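Local coordinates for protein carboxylesterase (Uncultured bacterium, PDB 5GMX) that hydrolyses carboxylic esters as a family VIII carboxylesterase with a beta-lactamase-like fold, and also acts on oxyimino cephalosporins, at residues T69-T72 and T73-M76; T180-L183 and G184-F187; I325-A329 and E330-P334; A169-V172 and A173-V176. All coordinates share one frame; numbering follows the deposited sequence.

Contacts 1 and 4 are buried, contacts 2 and 3 partly exposed. The centre of contact 1, which holds the sulfonylated serine, lies about 2 Å from the centre of the chain; the other three have centres 16 to 17 Å from that point. Contacts 1 and 2 both mark helix starts, the first supplying Tyr70, Ser71 and Lys74 to the ligand pocket, the second capped by a serine hydroxyl. They meet where Phe187 CE1 lies 3.6 Å from Met76 CB. Contact 4 belongs to helix 165-175, which packs against contact 2; its side-chain chemistry is mainly ionic, a glutamate between two arginines. Contact 3, across the chain's centre from contact 2, lies in the loop after strand 325-326, shaped by amide bonds.

Contact 1 (T69-T72 and T73-M76); sequences TYST and TKGM. With PMS (phenylmethanesulfonic acid), chain C.
Ser71 is covalently modified: its OG is joined to S of phenylmethanesulfonic acid at 1.5 Å, while Lys74 NZ stands 2.9 Å from the same OG. The pair makes up the Ser-x-x-Lys pattern at the start of helix 72-86, placed as in serine beta-lactamases of the same fold, and the sulfonyl adduct is consistent with Ser71 being the nucleophile. The lysine chain runs nearly straight to CE and then bends at its last torsion (chi4 67°), which turns NZ toward the serine oxygen. NZ is hydrogen-bonded to Tyr160 OH and to the carbonyls of Ala162 and Gly265, so the amine is fixed from several directions.

The backbone that presents Ser71 is a type II' turn from Thr69 to Thr72, with Tyr70 at positive phi. Thr73 clamps this turn to the helix by giving two bonds to one oxygen. Its OG1 donates to Tyr70 O at 2.6 Å in the carbonyl plane, and its N donates to the same O at 2.9 Å from a direction tilted 29° out of that plane. With OG1 anti to the carbonyl carbon, the hydroxyl lies beside its own N, which lets both donors converge. Tyr201 OH bonds to the hydroxyls of both Thr69 and Thr73, tying the turn and the helix to a third element. One step on, Lys74 N bonds to Ser71 O at 2.9 Å.

On the ligand side, Ser71 N makes a weak bond to O1S and Trp344 N also bonds to the ligand, a pairing reminiscent of an oxyanion hole. The same O1S lies 3.2 Å from Tyr70 CB.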
loop_
_atom_site.group_PDB
_atom_site.type_symbol
_atom_site.label_atom_id
_atom_site.label_comp_id
_atom_site.label_asym_id
_atom_site.label_seq_id
_atom_site.Cartn_x
_atom_site.Cartn_y
_atom_site.Cartn_z
ATOM N N THR A 69 3.708 -7.031 2.274
ATOM C CA THR A 69 3.518 -5.730 2.916
ATOM C C THR A 69 2.057 -5.430 3.243
ATOM O O THR A 69 1.747 -4.353 3.748
ATOM C CB THR A 69 4.050 -4.591 2.035
ATOM O OG1 THR A 69 3.347 -4.587 0.787
ATOM C CG2 THR A 69 5.553 -4.764 1.776
ATOM N N TYR A 70 1.171 -6.381 2.960
ATOM C CA TYR A 70 -0.263 -6.220 3.206
ATOM C C TYR A 70 -0.793 -4.892 2.670
ATOM O O TYR A 70 -0.499 -4.542 1.535
ATOM C CB TYR A 70 -0.558 -6.385 4.695
ATOM C CG TYR A 70 -0.335 -7.816 5.123
ATOM C CD1 TYR A 70 -1.281 -8.793 4.839
ATOM C CD2 TYR A 70 0.837 -8.201 5.762
ATOM C CE1 TYR A 70 -1.082 -10.110 5.201
ATOM C CE2 TYR A 70 1.048 -9.518 6.132
ATOM C CZ TYR A 70 0.082 -10.465 5.851
ATOM O OH TYR A 70 0.281 -11.776 6.215
ATOM N N SER A 71 -1.542 -4.141 3.472
ATOM C CA SER A 71 -2.250 -2.974 2.937
ATOM C C SER A 71 -1.343 -1.815 2.532
ATOM O O SER A 71 -1.810 -0.829 1.966
ATOM C CB SER A 71 -3.287 -2.481 3.937
ATOM O OG SER A 71 -4.243 -3.502 4.191
ATOM N N THR A 72 -0.050 -1.918 2.822
ATOM C CA THR A 72 0.907 -0.964 2.268
ATOM C C THR A 72 0.746 -0.955 0.734
ATOM O O THR A 72 0.839 0.097 0.076
ATOM C CB THR A 72 2.356 -1.315 2.691
ATOM O OG1 THR A 72 2.460 -1.279 4.126
ATOM C CG2 THR A 72 3.361 -0.344 2.079
ATOM N N THR A 73 0.437 -2.131 0.190
ATOM C CA THR A 73 0.158 -2.304 -1.238
ATOM C C THR A 73 -0.940 -1.374 -1.774
ATOM O O THR A 73 -0.898 -0.979 -2.940
ATOM C CB THR A 73 -0.246 -3.771 -1.551
ATOM O OG1 THR A 73 0.611 -4.669 -0.836
ATOM C CG2 THR A 73 -0.142 -4.065 -3.039
ATOM N N LYS A 74 -1.921 -1.031 -0.940
ATOM C CA LYS A 74 -3.022 -0.191 -1.404
ATOM C C LYS A 74 -2.482 1.145 -1.900
ATOM O O LYS A 74 -2.952 1.659 -2.920
ATOM C CB LYS A 74 -4.075 0.015 -0.302
ATOM C CG LYS A 74 -4.885 -1.247 0.009
ATOM C CD LYS A 74 -6.128 -0.921 0.831
ATOM C CE LYS A 74 -6.902 -2.183 1.149
ATOM N NZ LYS A 74 -6.124 -3.040 2.070
ATOM N N GLY A 75 -1.467 1.680 -1.217
ATOM C CA GLY A 75 -0.873 2.930 -1.673
ATOM C C GLY A 75 -0.307 2.781 -3.080
ATOM O O GLY A 75 -0.486 3.639 -3.961
HETATM N N MSE A 76 0.356 1.657 -3.312
HETATM C CA MSE A 76 0.922 1.394 -4.630
HETATM C C MSE A 76 -0.180 1.354 -5.673
HETATM O O MSE A 76 -0.045 1.962 -6.756
HETATM C CB MSE A 76 1.708 0.088 -4.624
HETATM C CG MSE A 76 2.781 0.060 -3.545
HETATM SE SE MSE A 76 4.075 1.538 -3.708
HETATM C CE MSE A 76 5.184 1.087 -2.179
HETATM C C PMS C . -5.072 -5.827 4.707
HETATM S S PMS C . -4.279 -4.382 5.379
HETATM C C1 PMS C . -5.871 -6.588 5.749
HETATM C C2 PMS C . -5.283 -7.624 6.463
HETATM C C3 PMS C . -6.015 -8.323 7.413
HETATM C C4 PMS C . -7.340 -7.992 7.651
HETATM C C5 PMS C . -7.932 -6.959 6.939
HETATM C C6 PMS C . -7.200 -6.263 5.989
HETATM O O2S PMS C . -5.026 -3.737 6.526
HETATM O O1S PMS C . -2.975 -4.740 6.053
#

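Contact 2 (T180-L183 and G184-F187); sequences TKSL and GQLF
A serine N-cap opens helix 183-192: Ser182 OG accepts from Gln185 N at 3.3 Å, with an N-H...O angle of 154°. The hydroxyl reaches that N-H because OG sits between the backbone N and the carbonyl carbon (chi1 71°). Gln185 returns over the cap with its own side chain, extended beyond CG, and its NE2 gives OG a second, weak bond at 3.1 Å. Glu262 supplies a further partner: OE1 bonds to Ser182 OG and OE2 to Gly184 N. One carboxylate thus serves both the cap hydroxyl and a first-turn amide, and its negative charge would probably interact favourably with the positive end of the helix dipole.

The regular helical pattern follows at once. Leu186 N donates to Ser182 O at 3.0 Å and Phe187 N to Leu183 O at 2.9 Å, both nearly straight.

Apolar contact runs alongside the cap. Lys181 lays its methylenes against the first turn, CD coming 4.1 Å from Leu186 CD2; its CG is also in van der Waals contact with the polar Gln185 OE1, at 4.0 Å. The lysine chain then bends away, and NZ forms a salt bridge with Glu189 further down the same helix. Leu183 and Leu186 face Ala173 of helix 165-175, whereas Phe187, with CG anti to its N, reaches Met76 and Val80 of helix 72-86.

Lys181 and Leu186 hold the N' and N4 positions that bracket the cap, so the geometry resembles a hydrophobic staple in which lysine methylenes supply one half, added to the Ser N-cap typical of helix starts.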
loop_
_atom_site.group_PDB
_atom_site.type_symbol
_atom_site.label_atom_id
_atom_site.label_comp_id
_atom_site.label_asym_id
_atom_site.label_seq_id
_atom_site.Cartn_x
_atom_site.Cartn_y
_atom_site.Cartn_z
ATOM N N THR A 180 -5.050 -4.573 -21.626
ATOM C CA THR A 180 -3.873 -5.152 -22.251
ATOM C C THR A 180 -2.873 -5.646 -21.204
ATOM O O THR A 180 -2.071 -6.532 -21.477
ATOM C CB THR A 180 -3.182 -4.125 -23.159
ATOM O OG1 THR A 180 -2.872 -2.951 -22.397
ATOM C CG2 THR A 180 -4.098 -3.741 -24.324
ATOM N N LYS A 181 -2.922 -5.073 -20.004
ATOM C CA LYS A 181 -1.982 -5.436 -18.934
ATOM C C LYS A 181 -2.660 -5.668 -17.586
ATOM O O LYS A 181 -3.696 -5.072 -17.299
ATOM C CB LYS A 181 -0.915 -4.352 -18.788
ATOM C CG LYS A 181 -0.031 -4.183 -20.007
ATOM C CD LYS A 181 0.445 -2.755 -20.146
ATOM C CE LYS A 181 1.257 -2.572 -21.421
ATOM N NZ LYS A 181 2.349 -3.582 -21.509
ATOM N N SER A 182 -2.068 -6.517 -16.754
ATOM C CA SER A 182 -2.571 -6.707 -15.396
ATOM C C SER A 182 -2.231 -5.482 -14.536
ATOM O O SER A 182 -1.422 -4.644 -14.948
ATOM C CB SER A 182 -1.988 -7.973 -14.774
ATOM O OG SER A 182 -0.613 -7.794 -14.493
ATOM N N LEU A 183 -2.830 -5.367 -13.351
ATOM C CA LEU A 183 -2.518 -4.216 -12.503
ATOM C C LEU A 183 -1.047 -4.243 -12.084
ATOM O O LEU A 183 -0.388 -3.201 -12.044
ATOM C CB LEU A 183 -3.403 -4.163 -11.254
ATOM C CG LEU A 183 -2.973 -2.903 -10.476
ATOM C CD1 LEU A 183 -3.616 -1.629 -11.005
ATOM C CD2 LEU A 183 -3.122 -3.008 -8.994
ATOM N N GLY A 184 -0.529 -5.440 -11.803
ATOM C CA GLY A 184 0.876 -5.618 -11.478
ATOM C C GLY A 184 1.839 -5.121 -12.552
ATOM O O GLY A 184 2.882 -4.529 -12.245
ATOM N N GLN A 185 1.501 -5.364 -13.815
ATOM C CA GLN A 185 2.345 -4.918 -14.917
ATOM C C GLN A 185 2.230 -3.413 -15.139
ATOM O O GLN A 185 3.184 -2.775 -15.573
ATOM C CB GLN A 185 2.011 -5.666 -16.204
ATOM C CG GLN A 185 2.139 -7.167 -16.109
ATOM C CD GLN A 185 1.508 -7.855 -17.311
ATOM O OE1 GLN A 185 1.733 -7.454 -18.458
ATOM N NE2 GLN A 185 0.691 -8.878 -17.053
ATOM N N LEU A 186 1.049 -2.857 -14.902
ATOM C CA LEU A 186 0.881 -1.409 -14.963
ATOM C C LEU A 186 1.714 -0.740 -13.872
ATOM O O LEU A 186 2.348 0.282 -14.113
ATOM C CB LEU A 186 -0.586 -1.024 -14.826
ATOM C CG LEU A 186 -1.474 -1.312 -16.024
ATOM C CD1 LEU A 186 -2.948 -1.127 -15.646
ATOM C CD2 LEU A 186 -1.077 -0.387 -17.182
ATOM N N PHE A 187 1.723 -1.325 -12.679
ATOM C CA PHE A 187 2.560 -0.797 -11.604
ATOM C C PHE A 187 4.050 -0.916 -11.972
ATOM O O PHE A 187 4.815 0.033 -11.809
ATOM C CB PHE A 187 2.274 -1.509 -10.279
ATOM C CG PHE A 187 3.210 -1.109 -9.171
ATOM C CD1 PHE A 187 3.012 0.072 -8.469
ATOM C CD2 PHE A 187 4.293 -1.908 -8.838
ATOM C CE1 PHE A 187 3.878 0.441 -7.452
ATOM C CE2 PHE A 187 5.163 -1.545 -7.829
ATOM C CZ PHE A 187 4.957 -0.368 -7.134
#

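Contact 3 (I325-A329 and E330-P334); sequences ILNKA and ELYGP
Asn327 reaches across the loop with both ends of its amide, gripping the backbone of Tyr332 and Gly333. Its CG lies roughly opposite the backbone N (chi1 -157°), which carries the amide over the next residues. OD1 accepts from Tyr332 N at 2.9 Å, nearly straight, although the donor stands above the carbonyl plane. ND2 gives a hydrogen to Gly333 O at 2.9 Å, an acceptor lying close to the amide plane, and it also bonds to Asn335 O. With N-H donors at OD1 and carbonyl acceptors at ND2, the flip of the amide is decided; Lys328 N adds a weak bond to OD1.

The chain being held is a pair of overlapping turns in the connection from strand 325-326 to strand 339-342 of the antiparallel sheet. A type I' turn from Lys328 to Leu331, closed by Leu331 N on Lys328 O at 3.1 Å, puts Ala329 and Glu330 in left-handed conformation; a type I turn from Glu330 to Gly333 follows.

Tyr332 has CG beside its own N (chi1 -66°), and its ring runs back toward the strand. Ile325 O lies at the ring edge, near the plane, 3.7 Å from CE2. Leu331 CG sits 3.8 Å above one face, toward the rim. The side chains of Ile325 and Tyr332 cross at about a right angle, with CG2 of the isoleucine 4.0 Å from CE2 of the tyrosine. Beyond, Ile325 CD1 is 3.8 Å from Tyr332 OH, which bonds to Ser342 OG.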
loop_
_atom_site.group_PDB
_atom_site.type_symbol
_atom_site.label_atom_id
_atom_site.label_comp_id
_atom_site.label_asym_id
_atom_site.label_seq_id
_atom_site.Cartn_x
_atom_site.Cartn_y
_atom_site.Cartn_z
ATOM N N ILE A 325 -4.272 7.135 2.808
ATOM C CA ILE A 325 -4.545 7.651 4.137
ATOM C C ILE A 325 -3.897 9.022 4.287
ATOM O O ILE A 325 -2.703 9.181 4.036
ATOM C CB ILE A 325 -3.992 6.722 5.233
ATOM C CG1 ILE A 325 -4.667 5.346 5.169
ATOM C CG2 ILE A 325 -4.169 7.353 6.608
ATOM C CD1 ILE A 325 -4.044 4.335 6.128
ATOM N N LEU A 326 -4.683 10.013 4.674
ATOM C CA LEU A 326 -4.137 11.330 4.967
ATOM C C LEU A 326 -3.810 11.405 6.452
ATOM O O LEU A 326 -4.449 10.745 7.275
ATOM C CB LEU A 326 -5.108 12.440 4.560
ATOM C CG LEU A 326 -5.417 12.558 3.063
ATOM C CD1 LEU A 326 -6.341 13.749 2.781
ATOM C CD2 LEU A 326 -4.149 12.673 2.251
ATOM N N ASN A 327 -2.794 12.194 6.775
ATOM C CA ASN A 327 -2.243 12.245 8.115
ATOM C C ASN A 327 -3.271 12.666 9.156
ATOM O O ASN A 327 -4.129 13.515 8.912
ATOM C CB ASN A 327 -1.038 13.187 8.142
ATOM C CG ASN A 327 -0.088 12.886 9.282
ATOM O OD1 ASN A 327 -0.297 11.944 10.048
ATOM N ND2 ASN A 327 0.979 13.659 9.377
ATOM N N LYS A 328 -3.173 12.031 10.315
ATOM C CA LYS A 328 -4.013 12.312 11.462
ATOM C C LYS A 328 -3.249 11.944 12.719
ATOM O O LYS A 328 -2.647 10.867 12.784
ATOM C CB LYS A 328 -5.312 11.517 11.402
ATOM C CG LYS A 328 -6.194 11.710 12.622
ATOM C CD LYS A 328 -7.335 10.712 12.634
ATOM C CE LYS A 328 -7.758 10.377 14.056
ATOM N NZ LYS A 328 -8.516 9.089 14.091
ATOM N N ALA A 329 -3.259 12.841 13.700
ATOM C CA ALA A 329 -2.591 12.597 14.976
ATOM C C ALA A 329 -1.127 12.209 14.773
ATOM O O ALA A 329 -0.600 11.356 15.488
ATOM C CB ALA A 329 -3.330 11.515 15.762
ATOM N N GLU A 330 -0.494 12.827 13.773
ATOM C CA GLU A 330 0.926 12.626 13.470
ATOM C C GLU A 330 1.335 11.176 13.182
ATOM O O GLU A 330 2.493 10.794 13.377
ATOM C CB GLU A 330 1.782 13.199 14.604
ATOM C CG GLU A 330 1.545 14.696 14.799
ATOM C CD GLU A 330 2.762 15.430 15.343
ATOM O OE1 GLU A 330 3.551 14.811 16.089
ATOM O OE2 GLU A 330 2.935 16.625 15.011
ATOM N N LEU A 331 0.381 10.391 12.692
ATOM C CA LEU A 331 0.635 9.036 12.210
ATOM C C LEU A 331 1.810 9.013 11.244
ATOM O O LEU A 331 2.660 8.124 11.308
ATOM C CB LEU A 331 -0.609 8.481 11.520
ATOM C CG LEU A 331 -0.509 7.141 10.787
ATOM C CD1 LEU A 331 -0.193 5.998 11.730
ATOM C CD2 LEU A 331 -1.802 6.877 10.045
ATOM N N TYR A 332 1.857 10.010 10.364
ATOM C CA TYR A 332 2.900 10.100 9.353
ATOM C C TYR A 332 3.776 11.330 9.546
ATOM O O TYR A 332 4.158 11.980 8.566
ATOM C CB TYR A 332 2.287 10.130 7.943
ATOM C CG TYR A 332 1.583 8.854 7.548
ATOM C CD1 TYR A 332 2.073 7.617 7.950
ATOM C CD2 TYR A 332 0.430 8.887 6.772
ATOM C CE1 TYR A 332 1.434 6.453 7.596
ATOM C CE2 TYR A 332 -0.216 7.726 6.413
ATOM C CZ TYR A 332 0.287 6.513 6.826
ATOM O OH TYR A 332 -0.361 5.353 6.468
ATOM N N GLY A 333 4.089 11.653 10.802
ATOM C CA GLY A 333 4.969 12.769 11.112
ATOM C C GLY A 333 4.244 14.087 11.349
ATOM O O GLY A 333 3.010 14.116 11.455
ATOM N N PRO A 334 5.012 15.192 11.433
ATOM C CA PRO A 334 4.544 16.550 11.767
ATOM C C PRO A 334 3.860 17.345 10.641
ATOM O O PRO A 334 3.211 18.344 10.946
ATOM C CB PRO A 334 5.836 17.263 12.181
ATOM C CG PRO A 334 6.898 16.571 11.405
ATOM C CD PRO A 334 6.483 15.129 11.334
#

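Contact 4 (A169-V172 and A173-V176); sequences AGEV and ARRV
Glu171 splits its carboxylate between two arginines further along the helix, forming a salt bridge with each. OE1 takes Arg174 NH1 at 2.8 Å through its syn lone pair, the guanidinium meeting it edge-on with planes 34° apart. OE2 is reached on the anti side by Arg175 NE at 2.6 Å, an almost straight bond, and more weakly by NH2 at 3.2 Å; here the two planes are perpendicular. The bend at chi2 (61°) folds the carboxylate back over the following turn, where both arginines can reach it. Glu171, Arg174 and Arg175 thus form a salt-bridge network. Trp138 NE1 also donates to OE1, and Arg175 NH1 makes a salt bridge with Glu102, so the network extends to other parts of the fold and the buried carboxylate has a partner at each oxygen.

Backbone bonds run through this part of helix 165-175 in the i to i+4 pattern: Ala173 N to Ala169 O at 3.1 Å, Arg174 N to Gly170 O at 2.9 Å and Arg175 N to Glu171 O. Val176 N continues it to Val172 O at 3.1 Å.

Apolar side chains lie elsewhere round the helix. Ala173 touches Val80 and Leu84 of helix 72-86, Val172 meets Val96, and Val176 reaches Leu84 and Tyr99.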
loop_
_atom_site.group_PDB
_atom_site.type_symbol
_atom_site.label_atom_id
_atom_site.label_comp_id
_atom_site.label_asym_id
_atom_site.label_seq_id
_atom_site.Cartn_x
_atom_site.Cartn_y
_atom_site.Cartn_z
ATOM N N ALA A 169 -10.045 -0.860 -7.742
ATOM C CA ALA A 169 -9.153 0.196 -8.220
ATOM C C ALA A 169 -8.418 -0.270 -9.479
ATOM O O ALA A 169 -8.405 0.405 -10.529
ATOM C CB ALA A 169 -8.154 0.582 -7.130
ATOM N N GLY A 170 -7.854 -1.467 -9.366
ATOM C CA GLY A 170 -7.073 -2.070 -10.428
ATOM C C GLY A 170 -7.878 -2.319 -11.686
ATOM O O GLY A 170 -7.360 -2.186 -12.790
ATOM N N GLU A 171 -9.144 -2.693 -11.530
ATOM C CA GLU A 171 -9.969 -2.977 -12.691
ATOM C C GLU A 171 -10.304 -1.685 -13.416
ATOM O O GLU A 171 -10.391 -1.666 -14.650
ATOM C CB GLU A 171 -11.241 -3.734 -12.309
ATOM C CG GLU A 171 -12.125 -4.117 -13.499
ATOM C CD GLU A 171 -11.445 -5.040 -14.522
ATOM O OE1 GLU A 171 -10.306 -5.504 -14.290
ATOM O OE2 GLU A 171 -12.063 -5.299 -15.577
ATOM N N VAL A 172 -10.479 -0.597 -12.672
ATOM C CA VAL A 172 -10.626 0.683 -13.368
ATOM C C VAL A 172 -9.373 0.987 -14.207
ATOM O O VAL A 172 -9.453 1.322 -15.425
ATOM C CB VAL A 172 -10.887 1.832 -12.386
ATOM C CG1 VAL A 172 -10.847 3.177 -13.103
ATOM C CG2 VAL A 172 -12.230 1.631 -11.707
ATOM N N ALA A 173 -8.219 0.811 -13.558
ATOM C CA ALA A 173 -6.932 1.011 -14.224
ATOM C C ALA A 173 -6.780 0.173 -15.495
ATOM O O ALA A 173 -6.295 0.670 -16.512
ATOM C CB ALA A 173 -5.790 0.698 -13.259
ATOM N N ARG A 174 -7.197 -1.088 -15.425
ATOM C CA ARG A 174 -7.089 -2.007 -16.545
ATOM C C ARG A 174 -8.048 -1.617 -17.649
ATOM O O ARG A 174 -7.715 -1.741 -18.825
ATOM C CB ARG A 174 -7.369 -3.449 -16.105
ATOM C CG ARG A 174 -6.328 -4.056 -15.190
ATOM C CD ARG A 174 -6.621 -5.530 -14.911
ATOM N NE ARG A 174 -6.500 -6.370 -16.101
ATOM C CZ ARG A 174 -7.518 -6.997 -16.687
ATOM N NH1 ARG A 174 -8.744 -6.885 -16.194
ATOM N NH2 ARG A 174 -7.312 -7.746 -17.768
ATOM N N ARG A 175 -9.240 -1.156 -17.274
ATOM C CA ARG A 175 -10.239 -0.805 -18.281
ATOM C C ARG A 175 -9.821 0.400 -19.107
ATOM O O ARG A 175 -10.054 0.417 -20.320
ATOM C CB ARG A 175 -11.608 -0.520 -17.657
ATOM C CG ARG A 175 -12.292 -1.715 -17.022
ATOM C CD ARG A 175 -12.725 -2.748 -18.038
ATOM N NE ARG A 175 -13.296 -3.920 -17.374
ATOM C CZ ARG A 175 -14.520 -4.386 -17.597
ATOM N NH1 ARG A 175 -15.309 -3.792 -18.490
ATOM N NH2 ARG A 175 -14.948 -5.458 -16.943
ATOM N N VAL A 176 -9.202 1.405 -18.484
ATOM C CA VAL A 176 -8.824 2.571 -19.294
ATOM C C VAL A 176 -7.531 2.353 -20.081
ATOM O O VAL A 176 -7.124 3.216 -20.865
ATOM C CB VAL A 176 -8.667 3.856 -18.451
ATOM C CG1 VAL A 176 -9.943 4.122 -17.662
ATOM C CG2 VAL A 176 -7.454 3.775 -17.538
#